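Local structure of immune protein (6D7Y) at residues M1-E6 / G133-A138; K22-K27 / V67-F72. The protein probably acts as the immunity protein that binds and neutralises the toxic C-terminal tip of a CdiA contact-dependent growth inhibition toxin. One frame throughout, in Å; residues are numbered along the deposited sequence.

Interaction 1. Residues M1-E6 / G133-A138; sequences MKELFE and GGLEPA
Glu6 and Gly134 form an antiparallel hydrogen-bonded pair. Glu6 N gives to Gly134 O at 2.9 Å, and Gly134 N gives back to Glu6 O at 3.0 Å. Two residues along each chain, Glu136 N gives to Leu4 O at 2.9 Å. These bonds frame Phe5 and Leu135, a non-hydrogen-bonded pair. Strand 3-10, with strand 93-102 on its other edge, is thus joined antiparallel to strand 130-135 within the eight-stranded antiparallel sheet of this alpha/beta protein.

A side-chain bond extends the pairing beyond the strand. Glu6 CG sits between the backbone N and the carbonyl carbon (chi1 78°), and the chain then runs out straight. OE2 accepts from Ala138 N at 2.7 Å through its anti lone pair. The bond is close to straight, 164° at the hydrogen. It ties the residues after the cis peptide bond before Pro137 to the end of the Glu6 side chain.

Side chains also meet on both faces. Leu135 CD1 meets Phe5 CE1 at 4.0 Å, and the Phe5 ring also packs edge-to-face with Phe105 of helix 105-126. On the face of Leu4 and Glu6, the CD2 methyl of Leu4 lies 3.6 Å from carboxylate oxygen Glu136 OE1.

Interaction 2. Residues K22-K27 / V67-F72; sequences KEIESK and VSMEGF
The chi1 of Phe72 is -179°, with CG opposite the backbone N; this swings the ring towards the C-terminal part of helix 17-25. Met69, a selenomethionine, starts the same way (chi1 177°). Its chain runs straight to the selenium and bends only at the last torsion, chi3 -62°, bringing Met69 CE to 4.0 Å from Glu25 CA. Two conformers of Met69 were deposited, and this account holds for one.

Ile24 receives both groups. Its CG2 branch touches Phe72 CE1 at 3.7 Å and Met69 SE at 4.1 Å. The Ile24 and Met69 side chains cross at about a right angle. Ile24 O lies at the edge of the Phe72 ring, near its plane, 3.5 Å from CE1. The same oxygen accepts the backbone bond from Lys27 N.

Lys27 CB also comes to Phe72 CE1, obliquely, at 3.9 Å. Lys27 NZ stands 5.3 Å from the ring centroid, so any cation-pi attraction is weak at most. The amino group has a firmer partner in Val74 O, to which it hydrogen-bonds. Lys27 also has two deposited conformers.

No hydrogen bond joins the two segments. Where the backbones come close, Phe72 CA makes a CA-H...O contact with Lys27 O at 3.5 Å. That oxygen is also bonded by Ser73 OG. Gly71, with its positive phi, lies with Glu70 at the corner where the chain turns.

Met69 touches Leu85 and Phe72 touches Val83, both of strand 78-90. Val96 and Leu98 of strand 93-102 meet Ile24 and Phe72. The arrangement is a helix packed on an antiparallel sheet, part of the apolar core of an alpha/beta fold.

Overall arrangement
From the N terminus, strand 3-10 leads into helix 17-25, whose C-terminal part and the residues just after it enter interaction 2. The chain then forms strand 30-36 and helix 50-58 before strand 63-75 brings residues 67-72 back to them, closing the inner loop. Strands 78-90 and 93-102 and helix 105-126 follow. Strand 130-135 then returns beside the first strand, and interaction 1 closes the outer loop. Interaction 2 is therefore nested within interaction 1. Their centres are about 19 Å apart and they do not touch. Both reach the same sheet: interaction 1 joins two neighbouring strands, while interaction 2 ties a helix to a third.

Interaction 1. Residues M1-E6 / G133-A138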
HETATM    1  N   MSE B   1      15.252  -2.396 -17.770  1.00 51.32           N
HETATM    2  CA  MSE B   1      14.086  -3.327 -17.803  1.00 50.65           C
HETATM    3  C   MSE B   1      12.968  -2.878 -16.904  1.00 42.60           C
HETATM    4  O   MSE B   1      13.208  -2.211 -15.887  1.00 40.56           O
HETATM    5  CB  MSE B   1      14.512  -4.702 -17.282  1.00 58.85           C
HETATM    6  CG  MSE B   1      15.703  -5.270 -18.033  1.00 69.19           C
HETATM    7 SE   MSE B   1      15.055  -5.762 -19.813  1.00 94.13          SE
HETATM    8  CE  MSE B   1      15.765  -4.229 -20.831  1.00 92.40           C
ATOM      9  N   LYS B   2      11.739  -3.244 -17.274  1.00 37.64           N
ATOM     10  CA  LYS B   2      10.544  -2.955 -16.457  1.00 34.02           C
ATOM     11  C   LYS B   2      10.676  -3.757 -15.158  1.00 29.60           C
ATOM     12  O   LYS B   2      11.061  -4.916 -15.183  1.00 29.26           O
ATOM     13  CB  LYS B   2       9.298  -3.366 -17.208  1.00 36.32           C
ATOM     14  CG  LYS B   2       7.985  -3.132 -16.493  1.00 36.99           C
ATOM     15  CD  LYS B   2       6.805  -3.306 -17.464  1.00 39.71           C
ATOM     16  CE  LYS B   2       6.640  -4.731 -17.959  1.00 42.08           C
ATOM     17  NZ  LYS B   2       6.350  -5.668 -16.838  1.00 42.79           N
ATOM     18  N   GLU B   3      10.360  -3.131 -14.035  1.00 26.18           N
ATOM     19  CA  GLU B   3      10.528  -3.749 -12.713  1.00 24.05           C
ATOM     20  C   GLU B   3       9.331  -3.472 -11.848  1.00 22.42           C
ATOM     21  O   GLU B   3       8.662  -2.454 -12.021  1.00 21.89           O
ATOM     22  CB  GLU B   3      11.730  -3.109 -12.028  1.00 23.25           C
ATOM     23  CG  GLU B   3      13.064  -3.288 -12.714  1.00 24.12           C
ATOM     24  CD  GLU B   3      13.730  -4.629 -12.460  1.00 24.45           C
ATOM     25  OE1 GLU B   3      13.117  -5.537 -11.831  1.00 24.16           O
ATOM     26  OE2 GLU B   3      14.905  -4.778 -12.899  1.00 25.13           O
ATOM     27  N   LEU B   4       9.084  -4.371 -10.895  1.00 21.58           N
ATOM     28  CA  LEU B   4       8.003  -4.210  -9.966  1.00 21.04           C
ATOM     29  C   LEU B   4       8.552  -3.466  -8.733  1.00 20.25           C
ATOM     30  O   LEU B   4       9.557  -3.912  -8.129  1.00 19.47           O
ATOM     31  CB  LEU B   4       7.440  -5.557  -9.537  1.00 21.43           C
ATOM     32  CG  LEU B   4       6.203  -5.481  -8.634  1.00 21.78           C
ATOM     33  CD1 LEU B   4       5.072  -4.665  -9.240  1.00 22.60           C
ATOM     34  CD2 LEU B   4       5.712  -6.897  -8.356  1.00 22.57           C
ATOM     35  N   PHE B   5       7.900  -2.354  -8.391  1.00 19.66           N
ATOM     36  CA  PHE B   5       8.276  -1.555  -7.226  1.00 19.48           C
ATOM     37  C   PHE B   5       7.165  -1.589  -6.200  1.00 19.81           C
ATOM     38  O   PHE B   5       6.035  -1.959  -6.505  1.00 19.83           O
ATOM     39  CB  PHE B   5       8.602  -0.120  -7.611  1.00 19.54           C
ATOM     40  CG  PHE B   5       9.810   0.008  -8.500  1.00 19.55           C
ATOM     41  CD1 PHE B   5      11.076   0.115  -7.970  1.00 19.39           C
ATOM     42  CD2 PHE B   5       9.672  -0.032  -9.873  1.00 20.10           C
ATOM     43  CE1 PHE B   5      12.206   0.182  -8.776  1.00 19.61           C
ATOM     44  CE2 PHE B   5      10.797   0.061 -10.687  1.00 20.61           C
ATOM     45  CZ  PHE B   5      12.058   0.170 -10.150  1.00 20.29           C
ATOM     46  N   GLU B   6       7.480  -1.240  -4.956  1.00 20.08           N
ATOM     47  CA  GLU B   6       6.433  -1.209  -3.981  1.00 21.30           C
ATOM     48  C   GLU B   6       6.732  -0.256  -2.829  1.00 20.50           C
ATOM     49  O   GLU B   6       7.879   0.076  -2.569  1.00 19.76           O
ATOM     50  CB  GLU B   6       6.080  -2.613  -3.436  1.00 23.66           C
ATOM     51  CG  GLU B   6       7.011  -3.174  -2.416  1.00 25.51           C
ATOM     52  CD  GLU B   6       6.653  -4.586  -1.914  1.00 27.24           C
ATOM     53  OE1 GLU B   6       5.476  -5.035  -1.950  1.00 29.24           O
ATOM     54  OE2 GLU B   6       7.594  -5.252  -1.452  1.00 26.86           O
ATOM     55  N   GLY B 133       9.939   2.338   0.726  1.00 18.56           N
ATOM     56  CA  GLY B 133       9.690   2.013  -0.671  1.00 18.05           C
ATOM     57  C   GLY B 133      10.948   1.546  -1.355  1.00 17.90           C
ATOM     58  O   GLY B 133      12.047   2.013  -1.066  1.00 17.43           O
ATOM     59  N   GLY B 134      10.778   0.641  -2.316  1.00 17.93           N
ATOM     60  CA  GLY B 134      11.917   0.112  -3.012  1.00 18.33           C
ATOM     61  C   GLY B 134      11.561  -0.839  -4.126  1.00 17.74           C
ATOM     62  O   GLY B 134      10.370  -1.042  -4.437  1.00 18.14           O
ATOM     63  N   LEU B 135      12.603  -1.408  -4.720  1.00 17.92           N
ATOM     64  CA  LEU B 135      12.436  -2.459  -5.725  1.00 19.17           C
ATOM     65  C   LEU B 135      11.787  -3.596  -4.954  1.00 20.55           C
ATOM     66  O   LEU B 135      12.101  -3.818  -3.773  1.00 18.71           O
ATOM     67  CB  LEU B 135      13.799  -2.909  -6.221  1.00 19.43           C
ATOM     68  CG  LEU B 135      13.821  -4.055  -7.216  1.00 19.37           C
ATOM     69  CD1 LEU B 135      13.232  -3.633  -8.554  1.00 20.14           C
ATOM     70  CD2 LEU B 135      15.265  -4.472  -7.376  1.00 20.71           C
ATOM     71  N   GLU B 136      10.856  -4.305  -5.570  1.00 21.52           N
ATOM     72  CA  GLU B 136      10.194  -5.413  -4.867  1.00 25.11           C
ATOM     73  C   GLU B 136      11.226  -6.527  -4.537  1.00 24.53           C
ATOM     74  O   GLU B 136      12.094  -6.792  -5.367  1.00 28.83           O
ATOM     75  CB  GLU B 136       8.945  -5.859  -5.678  1.00 29.50           C
ATOM     76  CG  GLU B 136       8.162  -7.055  -5.147  1.00 33.00           C
ATOM     77  CD  GLU B 136       8.402  -8.368  -5.887  1.00 34.65           C
ATOM     78  OE1 GLU B 136       8.791  -8.389  -7.095  1.00 34.12           O
ATOM     79  OE2 GLU B 136       8.073  -9.411  -5.290  1.00 41.48           O
ATOM     80  N   PRO B 137      11.275  -7.060  -3.299  1.00 23.85           N
ATOM     81  CA  PRO B 137      10.434  -6.654  -2.180  1.00 23.30           C
ATOM     82  C   PRO B 137      11.029  -5.437  -1.443  1.00 21.04           C
ATOM     83  O   PRO B 137      12.229  -5.395  -1.186  1.00 20.41           O
ATOM     84  CB  PRO B 137      10.462  -7.879  -1.282  1.00 24.50           C
ATOM     85  CG  PRO B 137      11.836  -8.405  -1.441  1.00 24.84           C
ATOM     86  CD  PRO B 137      12.251  -8.077  -2.869  1.00 24.06           C
ATOM     87  N   ALA B 138      10.171  -4.478  -1.102  1.00 20.00           N
ATOM     88  CA  ALA B 138      10.589  -3.249  -0.438  1.00 20.24           C
ATOM     89  C   ALA B 138      11.232  -3.502   0.907  1.00 21.23           C
ATOM     90  O   ALA B 138      12.008  -2.677   1.372  1.00 21.77           O
ATOM     91  CB  ALA B 138       9.427  -2.287  -0.309  1.00 20.76           C
TER

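Interaction 2. Residues K22-K27 / V67-F72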
ATOM      1  N   LYS B  22      -9.655   4.037   3.020  1.00 42.58           N
ATOM      2  CA  LYS B  22     -10.519   5.026   2.342  1.00 44.52           C
ATOM      3  C   LYS B  22      -9.676   6.176   1.811  1.00 44.09           C
ATOM      4  O   LYS B  22      -9.937   6.693   0.739  1.00 44.06           O
ATOM      5  CB  LYS B  22     -11.615   5.569   3.281  1.00 47.27           C
ATOM      6  CG  LYS B  22     -12.666   4.556   3.722  1.00 48.65           C
ATOM      7  CD  LYS B  22     -13.461   3.957   2.568  1.00 49.30           C
ATOM      8  CE  LYS B  22     -14.287   4.982   1.802  1.00 51.40           C
ATOM      9  NZ  LYS B  22     -14.990   4.331   0.654  1.00 51.54           N
ATOM     10  N   GLU B  23      -8.674   6.573   2.588  1.00 45.05           N
ATOM     11  CA  GLU B  23      -7.730   7.628   2.206  1.00 45.71           C
ATOM     12  C   GLU B  23      -6.995   7.241   0.910  1.00 44.74           C
ATOM     13  O   GLU B  23      -6.931   8.027  -0.042  1.00 45.39           O
ATOM     14  CB  GLU B  23      -6.754   7.868   3.378  1.00 47.89           C
ATOM     15  CG  GLU B  23      -5.459   8.601   3.058  1.00 48.64           C
ATOM     16  CD  GLU B  23      -5.668   9.969   2.448  1.00 51.50           C
ATOM     17  OE1 GLU B  23      -6.738  10.573   2.675  1.00 56.05           O
ATOM     18  OE2 GLU B  23      -4.742  10.458   1.760  1.00 51.58           O
ATOM     19  N   ILE B  24      -6.455   6.019   0.881  1.00 42.08           N
ATOM     20  CA  ILE B  24      -5.778   5.505  -0.307  1.00 40.39           C
ATOM     21  C   ILE B  24      -6.789   5.337  -1.457  1.00 40.53           C
ATOM     22  O   ILE B  24      -6.502   5.737  -2.578  1.00 39.29           O
ATOM     23  CB  ILE B  24      -5.089   4.156  -0.026  1.00 39.31           C
ATOM     24  CG1 ILE B  24      -4.035   4.303   1.084  1.00 39.03           C
ATOM     25  CG2 ILE B  24      -4.416   3.617  -1.289  1.00 38.23           C
ATOM     26  CD1 ILE B  24      -3.422   2.979   1.500  1.00 38.67           C
ATOM     27  N   GLU B  25      -7.958   4.756  -1.176  1.00 42.35           N
ATOM     28  CA  GLU B  25      -8.986   4.542  -2.224  1.00 43.89           C
ATOM     29  C   GLU B  25      -9.429   5.842  -2.917  1.00 44.32           C
ATOM     30  O   GLU B  25      -9.746   5.842  -4.116  1.00 43.93           O
ATOM     31  CB  GLU B  25     -10.241   3.847  -1.663  1.00 47.22           C
ATOM     32  CG  GLU B  25     -11.325   3.563  -2.730  1.00 49.93           C
ATOM     33  CD  GLU B  25     -12.634   3.019  -2.178  1.00 52.40           C
ATOM     34  OE1 GLU B  25     -13.512   2.666  -2.998  1.00 57.22           O
ATOM     35  OE2 GLU B  25     -12.802   2.964  -0.943  1.00 55.17           O
ATOM     36  N   SER B  26      -9.469   6.934  -2.162  1.00 44.14           N
ATOM     37  CA  SER B  26      -9.906   8.232  -2.716  1.00 45.94           C
ATOM     38  C   SER B  26      -8.953   8.859  -3.742  1.00 44.48           C
ATOM     39  O   SER B  26      -9.351   9.764  -4.485  1.00 45.69           O
ATOM     40  CB  SER B  26     -10.163   9.237  -1.588  1.00 47.05           C
ATOM     41  OG  SER B  26      -8.982   9.456  -0.854  1.00 46.05           O
ATOM     42  N   LYS B  27      -7.707   8.396  -3.774  0.50 43.07           N
ATOM     43  CA  LYS B  27      -6.726   8.931  -4.721  0.50 43.08           C
ATOM     44  C   LYS B  27      -6.738   8.146  -6.046  0.50 42.54           C
ATOM     45  O   LYS B  27      -5.995   8.476  -6.976  0.50 43.45           O
ATOM     46  CB  LYS B  27      -5.337   8.982  -4.065  0.50 42.50           C
ATOM     47  CG  LYS B  27      -5.375   9.725  -2.724  0.50 43.71           C
ATOM     48  CD  LYS B  27      -4.015   9.874  -2.042  0.50 43.44           C
ATOM     49  CE  LYS B  27      -3.189  11.028  -2.597  0.50 43.82           C
ATOM     50  NZ  LYS B  27      -2.903  10.920  -4.043  0.50 44.25           N
ATOM     51  N   VAL B  67      -6.522  -5.958  -3.894  1.00 31.34           N
ATOM     52  CA  VAL B  67      -7.426  -5.327  -4.813  1.00 33.29           C
ATOM     53  C   VAL B  67      -6.620  -4.544  -5.823  1.00 31.80           C
ATOM     54  O   VAL B  67      -5.577  -3.985  -5.490  1.00 30.72           O
ATOM     55  CB  VAL B  67      -8.435  -4.421  -4.048  1.00 36.55           C
ATOM     56  CG1 VAL B  67      -7.733  -3.370  -3.231  1.00 36.98           C
ATOM     57  CG2 VAL B  67      -9.413  -3.760  -4.987  1.00 39.25           C
ATOM     58  N   SER B  68      -7.064  -4.559  -7.075  1.00 32.81           N
ATOM     59  CA  SER B  68      -6.408  -3.783  -8.107  1.00 33.44           C
ATOM     60  C   SER B  68      -7.046  -2.408  -8.101  1.00 33.72           C
ATOM     61  O   SER B  68      -8.267  -2.272  -7.939  1.00 34.66           O
ATOM     62  CB  SER B  68      -6.526  -4.442  -9.489  1.00 36.51           C
ATOM     63  OG  SER B  68      -5.800  -5.653  -9.507  1.00 36.94           O
HETATM   64  N   MSE B  69      -6.219  -1.399  -8.296  0.50 33.66           N
HETATM   65  CA  MSE B  69      -6.658  -0.027  -8.283  0.50 35.69           C
HETATM   66  C   MSE B  69      -6.232   0.544  -9.591  0.50 35.75           C
HETATM   67  O   MSE B  69      -5.148   0.234 -10.069  0.50 34.83           O
HETATM   68  CB  MSE B  69      -5.954   0.617  -7.072  0.50 36.74           C
HETATM   69  CG  MSE B  69      -6.231   2.101  -6.899  0.50 39.70           C
HETATM   70 SE   MSE B  69      -5.724   2.789  -5.098  0.50 45.28          SE
HETATM   71  CE  MSE B  69      -6.972   1.659  -4.069  0.50 44.34           C
ATOM     72  N   GLU B  70      -7.104   1.323 -10.224  1.00 36.46           N
ATOM     73  CA  GLU B  70      -6.773   2.000 -11.472  1.00 38.65           C
ATOM     74  C   GLU B  70      -6.783   3.503 -11.274  1.00 38.82           C
ATOM     75  O   GLU B  70      -7.670   4.044 -10.584  1.00 38.76           O
ATOM     76  CB  GLU B  70      -7.776   1.631 -12.569  1.00 42.45           C
ATOM     77  CG  GLU B  70      -7.567   2.407 -13.857  1.00 47.66           C
ATOM     78  CD  GLU B  70      -8.578   2.064 -14.919  1.00 53.40           C
ATOM     79  OE1 GLU B  70      -9.107   0.927 -14.907  1.00 58.63           O
ATOM     80  OE2 GLU B  70      -8.833   2.932 -15.777  1.00 60.08           O
ATOM     81  N   GLY B  71      -5.823   4.171 -11.912  1.00 38.55           N
ATOM     82  CA  GLY B  71      -5.716   5.624 -11.882  1.00 40.01           C
ATOM     83  C   GLY B  71      -5.396   6.164 -10.502  1.00 39.93           C
ATOM     84  O   GLY B  71      -6.118   7.005  -9.989  1.00 41.03           O
ATOM     85  N   PHE B  72      -4.311   5.683  -9.906  1.00 37.45           N
ATOM     86  CA  PHE B  72      -3.917   6.129  -8.572  1.00 37.66           C
ATOM     87  C   PHE B  72      -3.012   7.350  -8.671  1.00 39.49           C
ATOM     88  O   PHE B  72      -1.941   7.257  -9.242  1.00 38.27           O
ATOM     89  CB  PHE B  72      -3.175   5.012  -7.831  1.00 36.03           C
ATOM     90  CG  PHE B  72      -2.770   5.395  -6.443  1.00 36.06           C
ATOM     91  CD1 PHE B  72      -3.684   5.320  -5.401  1.00 37.37           C
ATOM     92  CD2 PHE B  72      -1.491   5.876  -6.177  1.00 36.44           C
ATOM     93  CE1 PHE B  72      -3.330   5.694  -4.115  1.00 37.54           C
ATOM     94  CE2 PHE B  72      -1.133   6.248  -4.889  1.00 36.27           C
ATOM     95  CZ  PHE B  72      -2.051   6.158  -3.859  1.00 37.20           C
TER